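Local coordinates for protein transmembrane oligosaccharyl transferase (Archaeoglobus fulgidus, PDB 3WAJ) that belongs to the archaeal AglB branch of the STT3 oligosaccharyl transferase family, joining a helical transmembrane part to globular domains, at residues T508-N513 and Y607-I612; Y545-W550 and H555-V560. All blocks are in the same frame, centred on the assembly; numbering follows the deposited sequence.

Both contacts are core packing, and each lays a helix against the same mixed sheet: helix 501-513 meets strand 605-611 in contact 1, helix 554-561 meets strand 546-548 in contact 2. The two strands are parallel neighbours, joined by backbone bonds such as Val609 N to Ile548 O at 2.9 Å, and the contact centres lie about 8 Å apart. Val547 of contact 2 also touches Met510 of contact 1, so the two apolar patches merge. In sequence, both segments of contact 2 fall between those of contact 1. Contact 1 relies on the methyl end of a methionine beside an aromatic residue; contact 2 relies on a branched aliphatic side chain and a serine methylene.

Contact 1. Residues T508-N513 and Y607-I612; sequences TWMREN and YVVSDI
Met510 does the reaching here: between 508-513 and 607-612 the closest approaches run through its terminal methyl CE, which lands on Val609 and Tyr607 together. The chain runs out straight from the helix, with CG anti to the backbone N (chi1 174°) and SD anti in turn, and then bends at the last torsion (chi3 -77°). With Val609 the approach is tip to tip, CE lying 3.5 Å from CG2, the branch that sits beside the valine's own backbone N. Met510 and Tyr607 instead lie alongside one another, pointing opposite ways, and CE stops 4.0 Å from the tyrosine CB, oblique to the ring.

The tyrosine ring carries on past the methionine. Its OH bonds to Tyr832 OH, and the ring packs edge-to-face with Tyr545, so the polar end is dealt with away from the thioether. Val609 also touches Val547 on the adjoining strand.

On the helix side, the last turn is tied up by Asn513. Its ND2 donates to Trp509 O at 2.8 Å with an N-H...O angle of 160°, while Glu512 N reaches the same oxygen from the opposite face of the carbonyl plane. That ND2 also stands 3.2 Å above the Trp509 ring, displaced from the ring centre; the indole is in addition stacked with Tyr697.

This is a helix laid on the face of the mixed sheet in the AglB core domain. Between the two segments the touching atoms are all buried carbons, so the fit there depends on van der Waals contact through one methyl group; further along the same helix and strand the interface turns polar, where Trp503 NE1 bonds Asp611 OD2.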
ATOM      1  N   THR A 508      14.186   8.199  11.635  1.00 31.80           N
ATOM      2  CA  THR A 508      15.645   8.159  11.805  1.00 36.99           C
ATOM      3  C   THR A 508      15.990   8.550  13.225  1.00 38.80           C
ATOM      4  O   THR A 508      16.891   7.977  13.831  1.00 43.99           O
ATOM      5  CB  THR A 508      16.446   9.054  10.832  1.00 35.07           C
ATOM      6  OG1 THR A 508      15.979  10.400  10.927  1.00 43.89           O
ATOM      7  CG2 THR A 508      16.331   8.550   9.400  1.00 26.76           C
ATOM      8  N   TRP A 509      15.265   9.528  13.762  1.00 35.87           N
ATOM      9  CA  TRP A 509      15.447   9.907  15.159  1.00 37.69           C
ATOM     10  C   TRP A 509      15.207   8.706  16.074  1.00 39.81           C
ATOM     11  O   TRP A 509      16.008   8.418  16.960  1.00 39.66           O
ATOM     12  CB  TRP A 509      14.504  11.050  15.552  1.00 35.11           C
ATOM     13  CG  TRP A 509      14.691  11.476  16.983  1.00 38.94           C
ATOM     14  CD1 TRP A 509      15.567  12.424  17.454  1.00 38.29           C
ATOM     15  CD2 TRP A 509      14.006  10.953  18.143  1.00 38.24           C
ATOM     16  NE1 TRP A 509      15.464  12.520  18.823  1.00 36.06           N
ATOM     17  CE2 TRP A 509      14.519  11.633  19.274  1.00 36.05           C
ATOM     18  CE3 TRP A 509      13.019   9.971  18.330  1.00 34.64           C
ATOM     19  CZ2 TRP A 509      14.069  11.373  20.582  1.00 35.99           C
ATOM     20  CZ3 TRP A 509      12.564   9.713  19.627  1.00 36.79           C
ATOM     21  CH2 TRP A 509      13.089  10.414  20.737  1.00 40.58           C
ATOM     22  N   MET A 510      14.091   8.018  15.848  1.00 39.09           N
ATOM     23  CA  MET A 510      13.723   6.853  16.640  1.00 41.16           C
ATOM     24  C   MET A 510      14.821   5.800  16.628  1.00 38.94           C
ATOM     25  O   MET A 510      15.175   5.251  17.678  1.00 37.35           O
ATOM     26  CB  MET A 510      12.387   6.248  16.161  1.00 35.64           C
ATOM     27  CG  MET A 510      12.041   4.945  16.874  1.00 30.77           C
ATOM     28  SD  MET A 510      10.392   4.329  16.520  1.00 38.91           S
ATOM     29  CE  MET A 510       9.353   5.375  17.535  1.00 28.05           C
ATOM     30  N   ARG A 511      15.379   5.548  15.445  1.00 35.31           N
ATOM     31  CA  ARG A 511      16.430   4.536  15.289  1.00 37.80           C
ATOM     32  C   ARG A 511      17.621   4.827  16.192  1.00 37.23           C
ATOM     33  O   ARG A 511      18.273   3.912  16.701  1.00 39.22           O
ATOM     34  CB  ARG A 511      16.884   4.455  13.824  1.00 30.58           C
ATOM     35  CG  ARG A 511      18.126   3.570  13.582  1.00 28.14           C
ATOM     36  CD  ARG A 511      18.400   3.394  12.084  1.00 28.70           C
ATOM     37  NE  ARG A 511      19.539   2.521  11.784  1.00 32.34           N
ATOM     38  CZ  ARG A 511      19.917   2.157  10.559  1.00 34.15           C
ATOM     39  NH1 ARG A 511      19.246   2.583   9.506  1.00 31.48           N
ATOM     40  NH2 ARG A 511      20.954   1.351  10.400  1.00 34.78           N
ATOM     41  N   GLU A 512      17.869   6.113  16.407  1.00 31.65           N
ATOM     42  CA  GLU A 512      19.066   6.563  17.102  1.00 43.56           C
ATOM     43  C   GLU A 512      18.846   6.763  18.600  1.00 42.44           C
ATOM     44  O   GLU A 512      19.775   6.657  19.384  1.00 45.99           O
ATOM     45  CB  GLU A 512      19.591   7.855  16.450  1.00 55.31           C
ATOM     46  CG  GLU A 512      20.875   8.424  17.072  1.00 72.15           C
ATOM     47  CD  GLU A 512      22.108   7.547  16.843  1.00 85.19           C
ATOM     48  OE1 GLU A 512      22.082   6.685  15.931  1.00 91.45           O
ATOM     49  OE2 GLU A 512      23.107   7.726  17.577  1.00 86.41           O
ATOM     50  N   ASN A 513      17.607   7.007  19.003  1.00 36.65           N
ATOM     51  CA  ASN A 513      17.357   7.501  20.359  1.00 33.48           C
ATOM     52  C   ASN A 513      16.494   6.606  21.246  1.00 31.75           C
ATOM     53  O   ASN A 513      16.192   6.965  22.374  1.00 42.75           O
ATOM     54  CB  ASN A 513      16.781   8.935  20.306  1.00 35.50           C
ATOM     55  CG  ASN A 513      17.773   9.934  19.711  1.00 42.86           C
ATOM     56  OD1 ASN A 513      18.638  10.455  20.417  1.00 51.02           O
ATOM     57  ND2 ASN A 513      17.670  10.179  18.406  1.00 34.81           N
ATOM     58  N   TYR A 607       6.663   2.186  22.409  1.00 36.04           N
ATOM     59  CA  TYR A 607       6.503   3.485  21.752  1.00 32.94           C
ATOM     60  C   TYR A 607       5.249   3.545  20.917  1.00 32.75           C
ATOM     61  O   TYR A 607       4.824   2.546  20.327  1.00 35.27           O
ATOM     62  CB  TYR A 607       7.715   3.834  20.884  1.00 28.59           C
ATOM     63  CG  TYR A 607       8.967   3.881  21.700  1.00 31.79           C
ATOM     64  CD1 TYR A 607       9.309   5.035  22.393  1.00 34.43           C
ATOM     65  CD2 TYR A 607       9.782   2.760  21.827  1.00 28.85           C
ATOM     66  CE1 TYR A 607      10.439   5.093  23.166  1.00 34.42           C
ATOM     67  CE2 TYR A 607      10.929   2.801  22.603  1.00 37.93           C
ATOM     68  CZ  TYR A 607      11.248   3.976  23.275  1.00 42.66           C
ATOM     69  OH  TYR A 607      12.373   4.052  24.060  1.00 50.60           O
ATOM     70  N   VAL A 608       4.658   4.732  20.897  1.00 31.33           N
ATOM     71  CA  VAL A 608       3.498   5.025  20.074  1.00 32.99           C
ATOM     72  C   VAL A 608       3.946   6.109  19.085  1.00 33.21           C
ATOM     73  O   VAL A 608       4.606   7.072  19.480  1.00 31.77           O
ATOM     74  CB  VAL A 608       2.341   5.587  20.933  1.00 30.65           C
ATOM     75  CG1 VAL A 608       1.081   5.785  20.090  1.00 29.91           C
ATOM     76  CG2 VAL A 608       2.055   4.689  22.145  1.00 24.57           C
ATOM     77  N   VAL A 609       3.611   5.947  17.807  1.00 27.95           N
ATOM     78  CA  VAL A 609       3.841   7.000  16.822  1.00 24.87           C
ATOM     79  C   VAL A 609       2.507   7.429  16.214  1.00 34.13           C
ATOM     80  O   VAL A 609       1.769   6.605  15.645  1.00 29.39           O
ATOM     81  CB  VAL A 609       4.788   6.558  15.696  1.00 29.46           C
ATOM     82  CG1 VAL A 609       5.036   7.725  14.738  1.00 23.72           C
ATOM     83  CG2 VAL A 609       6.115   6.015  16.260  1.00 24.82           C
ATOM     84  N   SER A 610       2.191   8.718  16.337  1.00 33.59           N
ATOM     85  CA  SER A 610       0.900   9.228  15.892  1.00 28.70           C
ATOM     86  C   SER A 610       1.088  10.424  14.984  1.00 33.86           C
ATOM     87  O   SER A 610       1.941  11.293  15.239  1.00 34.91           O
ATOM     88  CB  SER A 610       0.036   9.605  17.108  1.00 34.04           C
ATOM     89  OG  SER A 610      -1.071  10.415  16.749  1.00 30.51           O
ATOM     90  N   ASP A 611       0.293  10.489  13.920  1.00 33.15           N
ATOM     91  CA  ASP A 611       0.428  11.618  13.006  1.00 33.30           C
ATOM     92  C   ASP A 611      -0.870  12.396  12.802  1.00 32.56           C
ATOM     93  O   ASP A 611      -1.919  12.015  13.316  1.00 32.98           O
ATOM     94  CB  ASP A 611       1.111  11.231  11.681  1.00 26.61           C
ATOM     95  CG  ASP A 611       0.162  10.644  10.657  1.00 35.10           C
ATOM     96  OD1 ASP A 611      -0.964  10.190  11.002  1.00 42.77           O
ATOM     97  OD2 ASP A 611       0.579  10.617   9.479  1.00 34.21           O
ATOM     98  N   ILE A 612      -0.794  13.501  12.073  1.00 27.81           N
ATOM     99  CA  ILE A 612      -1.934  14.389  12.014  1.00 27.42           C
ATOM    100  C   ILE A 612      -3.047  13.748  11.201  1.00 31.49           C
ATOM    101  O   ILE A 612      -4.219  14.112  11.326  1.00 39.90           O
ATOM    102  CB  ILE A 612      -1.539  15.763  11.464  1.00 25.94           C
ATOM    103  CG1 ILE A 612      -2.687  16.765  11.683  1.00 29.92           C
ATOM    104  CG2 ILE A 612      -1.143  15.654   9.980  1.00 27.25           C
ATOM    105  CD1 ILE A 612      -2.348  18.181  11.305  1.00 25.30           C
TER

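Contact 2. Residues Y545-W550 and H555-V560; sequences YGVISW and HWIEAV
Ile557 is the helix residue that meets both Val547 and Ser549, and it can be followed outward atom by atom. Its CB is directed at strand 546-548 and splits there into two branches. The shorter one, CG2, lies anti to the backbone N and comes to 4.1 Å from Val547 CG1. The longer one starts at CG1, which is beside the backbone N (chi1 -71°), and stays extended at chi2 178°, carrying CD1 to the strand, where it meets Val547 and Ser549 in directions roughly at right angles. There CD1 is 4.0 Å from Val547 CG1 and 3.9 Å from Ser549 CB. Val547 CG1 thus meets both branches, and the two side chains come together at a slant. Ser549 offers its methylene carbon to the isoleucine; its OG is taken up by a hydrogen bond to Val609 O on the next strand.

Only carbon atoms meet here, in the inner packing of a beta-alpha-beta unit in which helix 554-561 connects the parallel strands 546-548 and 564-565. The helix has a wider pi-type turn at 557-560, starting at the residue that makes the contact. Away from the strand, His555 stacks on Tyr50 and touches Asp47, a zinc ligand in helix 47-60, and Glu558 forms a salt bridge with Arg53. Val560 packs on Leu507 and Thr508, setting helix 554-561 between the sheet, helix 501-513 and helix 47-60.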
ATOM      1  N   TYR A 545      10.749  -4.870  22.032  1.00 32.58           N
ATOM      2  CA  TYR A 545       9.545  -4.066  22.291  1.00 35.56           C
ATOM      3  C   TYR A 545       8.858  -3.675  20.983  1.00 36.25           C
ATOM      4  O   TYR A 545       9.480  -3.699  19.915  1.00 31.98           O
ATOM      5  CB  TYR A 545       9.856  -2.804  23.134  1.00 34.06           C
ATOM      6  CG  TYR A 545      10.934  -1.911  22.549  1.00 34.04           C
ATOM      7  CD1 TYR A 545      10.674  -1.089  21.456  1.00 30.17           C
ATOM      8  CD2 TYR A 545      12.211  -1.881  23.100  1.00 31.30           C
ATOM      9  CE1 TYR A 545      11.661  -0.279  20.915  1.00 30.03           C
ATOM     10  CE2 TYR A 545      13.209  -1.064  22.567  1.00 30.97           C
ATOM     11  CZ  TYR A 545      12.920  -0.267  21.473  1.00 33.77           C
ATOM     12  OH  TYR A 545      13.899   0.542  20.936  1.00 39.61           O
ATOM     13  N   GLY A 546       7.581  -3.307  21.063  1.00 34.21           N
ATOM     14  CA  GLY A 546       6.842  -2.971  19.866  1.00 26.91           C
ATOM     15  C   GLY A 546       6.583  -1.485  19.734  1.00 35.22           C
ATOM     16  O   GLY A 546       6.565  -0.730  20.718  1.00 32.06           O
ATOM     17  N   VAL A 547       6.378  -1.077  18.488  1.00 30.35           N
ATOM     18  CA  VAL A 547       6.075   0.291  18.151  1.00 26.01           C
ATOM     19  C   VAL A 547       4.678   0.316  17.518  1.00 31.87           C
ATOM     20  O   VAL A 547       4.444  -0.279  16.455  1.00 30.01           O
ATOM     21  CB  VAL A 547       7.102   0.828  17.175  1.00 26.23           C
ATOM     22  CG1 VAL A 547       6.770   2.292  16.782  1.00 25.16           C
ATOM     23  CG2 VAL A 547       8.494   0.742  17.783  1.00 21.69           C
ATOM     24  N   ILE A 548       3.748   1.009  18.170  1.00 26.92           N
ATOM     25  CA  ILE A 548       2.373   1.015  17.706  1.00 28.86           C
ATOM     26  C   ILE A 548       1.985   2.305  16.965  1.00 31.53           C
ATOM     27  O   ILE A 548       2.228   3.421  17.417  1.00 28.36           O
ATOM     28  CB  ILE A 548       1.379   0.704  18.846  1.00 25.21           C
ATOM     29  CG1 ILE A 548       0.009   0.357  18.265  1.00 24.27           C
ATOM     30  CG2 ILE A 548       1.273   1.863  19.815  1.00 26.48           C
ATOM     31  CD1 ILE A 548      -0.807  -0.550  19.161  1.00 27.75           C
ATOM     32  N   SER A 549       1.357   2.131  15.814  1.00 28.29           N
ATOM     33  CA  SER A 549       0.961   3.243  14.972  1.00 27.70           C
ATOM     34  C   SER A 549      -0.067   2.684  13.991  1.00 26.53           C
ATOM     35  O   SER A 549      -0.311   1.489  13.972  1.00 29.02           O
ATOM     36  CB  SER A 549       2.188   3.788  14.229  1.00 24.98           C
ATOM     37  OG  SER A 549       1.814   4.837  13.350  1.00 29.20           O
ATOM     38  N   TRP A 550      -0.671   3.528  13.173  1.00 24.71           N
ATOM     39  CA  TRP A 550      -1.649   3.033  12.211  1.00 28.35           C
ATOM     40  C   TRP A 550      -0.948   2.075  11.225  1.00 33.41           C
ATOM     41  O   TRP A 550       0.281   2.134  11.070  1.00 30.33           O
ATOM     42  CB  TRP A 550      -2.325   4.215  11.493  1.00 25.98           C
ATOM     43  CG  TRP A 550      -3.550   3.859  10.685  1.00 29.63           C
ATOM     44  CD1 TRP A 550      -3.859   4.324   9.441  1.00 34.19           C
ATOM     45  CD2 TRP A 550      -4.626   2.972  11.059  1.00 32.87           C
ATOM     46  NE1 TRP A 550      -5.050   3.788   9.016  1.00 38.43           N
ATOM     47  CE2 TRP A 550      -5.542   2.955   9.984  1.00 35.73           C
ATOM     48  CE3 TRP A 550      -4.898   2.190  12.191  1.00 36.13           C
ATOM     49  CZ2 TRP A 550      -6.721   2.191  10.008  1.00 35.01           C
ATOM     50  CZ3 TRP A 550      -6.061   1.426  12.210  1.00 36.49           C
ATOM     51  CH2 TRP A 550      -6.960   1.436  11.128  1.00 34.87           C
ATOM     52  N   HIS A 555       5.746  -0.299   7.195  1.00 22.62           N
ATOM     53  CA  HIS A 555       6.941  -0.458   6.372  1.00 26.73           C
ATOM     54  C   HIS A 555       8.004   0.619   6.637  1.00 33.66           C
ATOM     55  O   HIS A 555       9.203   0.299   6.722  1.00 36.72           O
ATOM     56  CB  HIS A 555       6.580  -0.607   4.883  1.00 29.43           C
ATOM     57  CG  HIS A 555       5.864  -1.889   4.573  1.00 31.72           C
ATOM     58  ND1 HIS A 555       5.852  -2.964   5.436  1.00 39.04           N
ATOM     59  CD2 HIS A 555       5.129  -2.261   3.496  1.00 27.40           C
ATOM     60  CE1 HIS A 555       5.142  -3.951   4.902  1.00 33.01           C
ATOM     61  NE2 HIS A 555       4.700  -3.546   3.724  1.00 30.94           N
ATOM     62  N   TRP A 556       7.575   1.876   6.789  1.00 36.00           N
ATOM     63  CA  TRP A 556       8.505   2.963   7.134  1.00 31.06           C
ATOM     64  C   TRP A 556       9.168   2.746   8.492  1.00 32.14           C
ATOM     65  O   TRP A 556      10.375   2.950   8.639  1.00 38.77           O
ATOM     66  CB  TRP A 556       7.787   4.312   7.148  1.00 26.54           C
ATOM     67  CG  TRP A 556       7.183   4.705   5.840  1.00 28.97           C
ATOM     68  CD1 TRP A 556       7.404   4.131   4.613  1.00 32.02           C
ATOM     69  CD2 TRP A 556       6.257   5.778   5.620  1.00 31.08           C
ATOM     70  NE1 TRP A 556       6.674   4.795   3.642  1.00 30.41           N
ATOM     71  CE2 TRP A 556       5.959   5.802   4.238  1.00 32.62           C
ATOM     72  CE3 TRP A 556       5.655   6.721   6.458  1.00 27.73           C
ATOM     73  CZ2 TRP A 556       5.063   6.727   3.685  1.00 31.30           C
ATOM     74  CZ3 TRP A 556       4.775   7.639   5.909  1.00 29.11           C
ATOM     75  CH2 TRP A 556       4.473   7.627   4.539  1.00 25.82           C
ATOM     76  N   ILE A 557       8.372   2.349   9.484  1.00 24.73           N
ATOM     77  CA  ILE A 557       8.876   2.158  10.835  1.00 23.96           C
ATOM     78  C   ILE A 557       9.963   1.104  10.807  1.00 29.07           C
ATOM     79  O   ILE A 557      11.039   1.290  11.363  1.00 32.55           O
ATOM     80  CB  ILE A 557       7.756   1.750  11.820  1.00 26.90           C
ATOM     81  CG1 ILE A 557       6.826   2.940  12.085  1.00 24.73           C
ATOM     82  CG2 ILE A 557       8.344   1.280  13.143  1.00 27.63           C
ATOM     83  CD1 ILE A 557       5.656   2.617  13.004  1.00 24.40           C
ATOM     84  N   GLU A 558       9.690  -0.001  10.127  1.00 33.37           N
ATOM     85  CA  GLU A 558      10.671  -1.069  10.003  1.00 32.43           C
ATOM     86  C   GLU A 558      11.898  -0.687   9.161  1.00 30.29           C
ATOM     87  O   GLU A 558      13.024  -0.901   9.582  1.00 27.34           O
ATOM     88  CB  GLU A 558      10.014  -2.300   9.395  1.00 33.00           C
ATOM     89  CG  GLU A 558      10.979  -3.452   9.193  1.00 34.18           C
ATOM     90  CD  GLU A 558      10.245  -4.726   8.758  1.00 41.54           C
ATOM     91  OE1 GLU A 558       9.049  -4.628   8.388  1.00 43.21           O
ATOM     92  OE2 GLU A 558      10.861  -5.814   8.788  1.00 34.81           O
ATOM     93  N   ALA A 559      11.682  -0.139   7.967  1.00 26.70           N
ATOM     94  CA  ALA A 559      12.802   0.157   7.079  1.00 30.11           C
ATOM     95  C   ALA A 559      13.621   1.381   7.515  1.00 35.20           C
ATOM     96  O   ALA A 559      14.812   1.441   7.248  1.00 43.05           O
ATOM     97  CB  ALA A 559      12.331   0.297   5.629  1.00 29.54           C
ATOM     98  N   VAL A 560      12.998   2.334   8.206  1.00 33.91           N
ATOM     99  CA  VAL A 560      13.697   3.570   8.550  1.00 33.74           C
ATOM    100  C   VAL A 560      14.105   3.640  10.017  1.00 31.91           C
ATOM    101  O   VAL A 560      15.225   4.021  10.341  1.00 35.79           O
ATOM    102  CB  VAL A 560      12.898   4.841   8.144  1.00 32.62           C
ATOM    103  CG1 VAL A 560      13.684   6.098   8.509  1.00 30.03           C
ATOM    104  CG2 VAL A 560      12.602   4.834   6.640  1.00 23.50           C
TER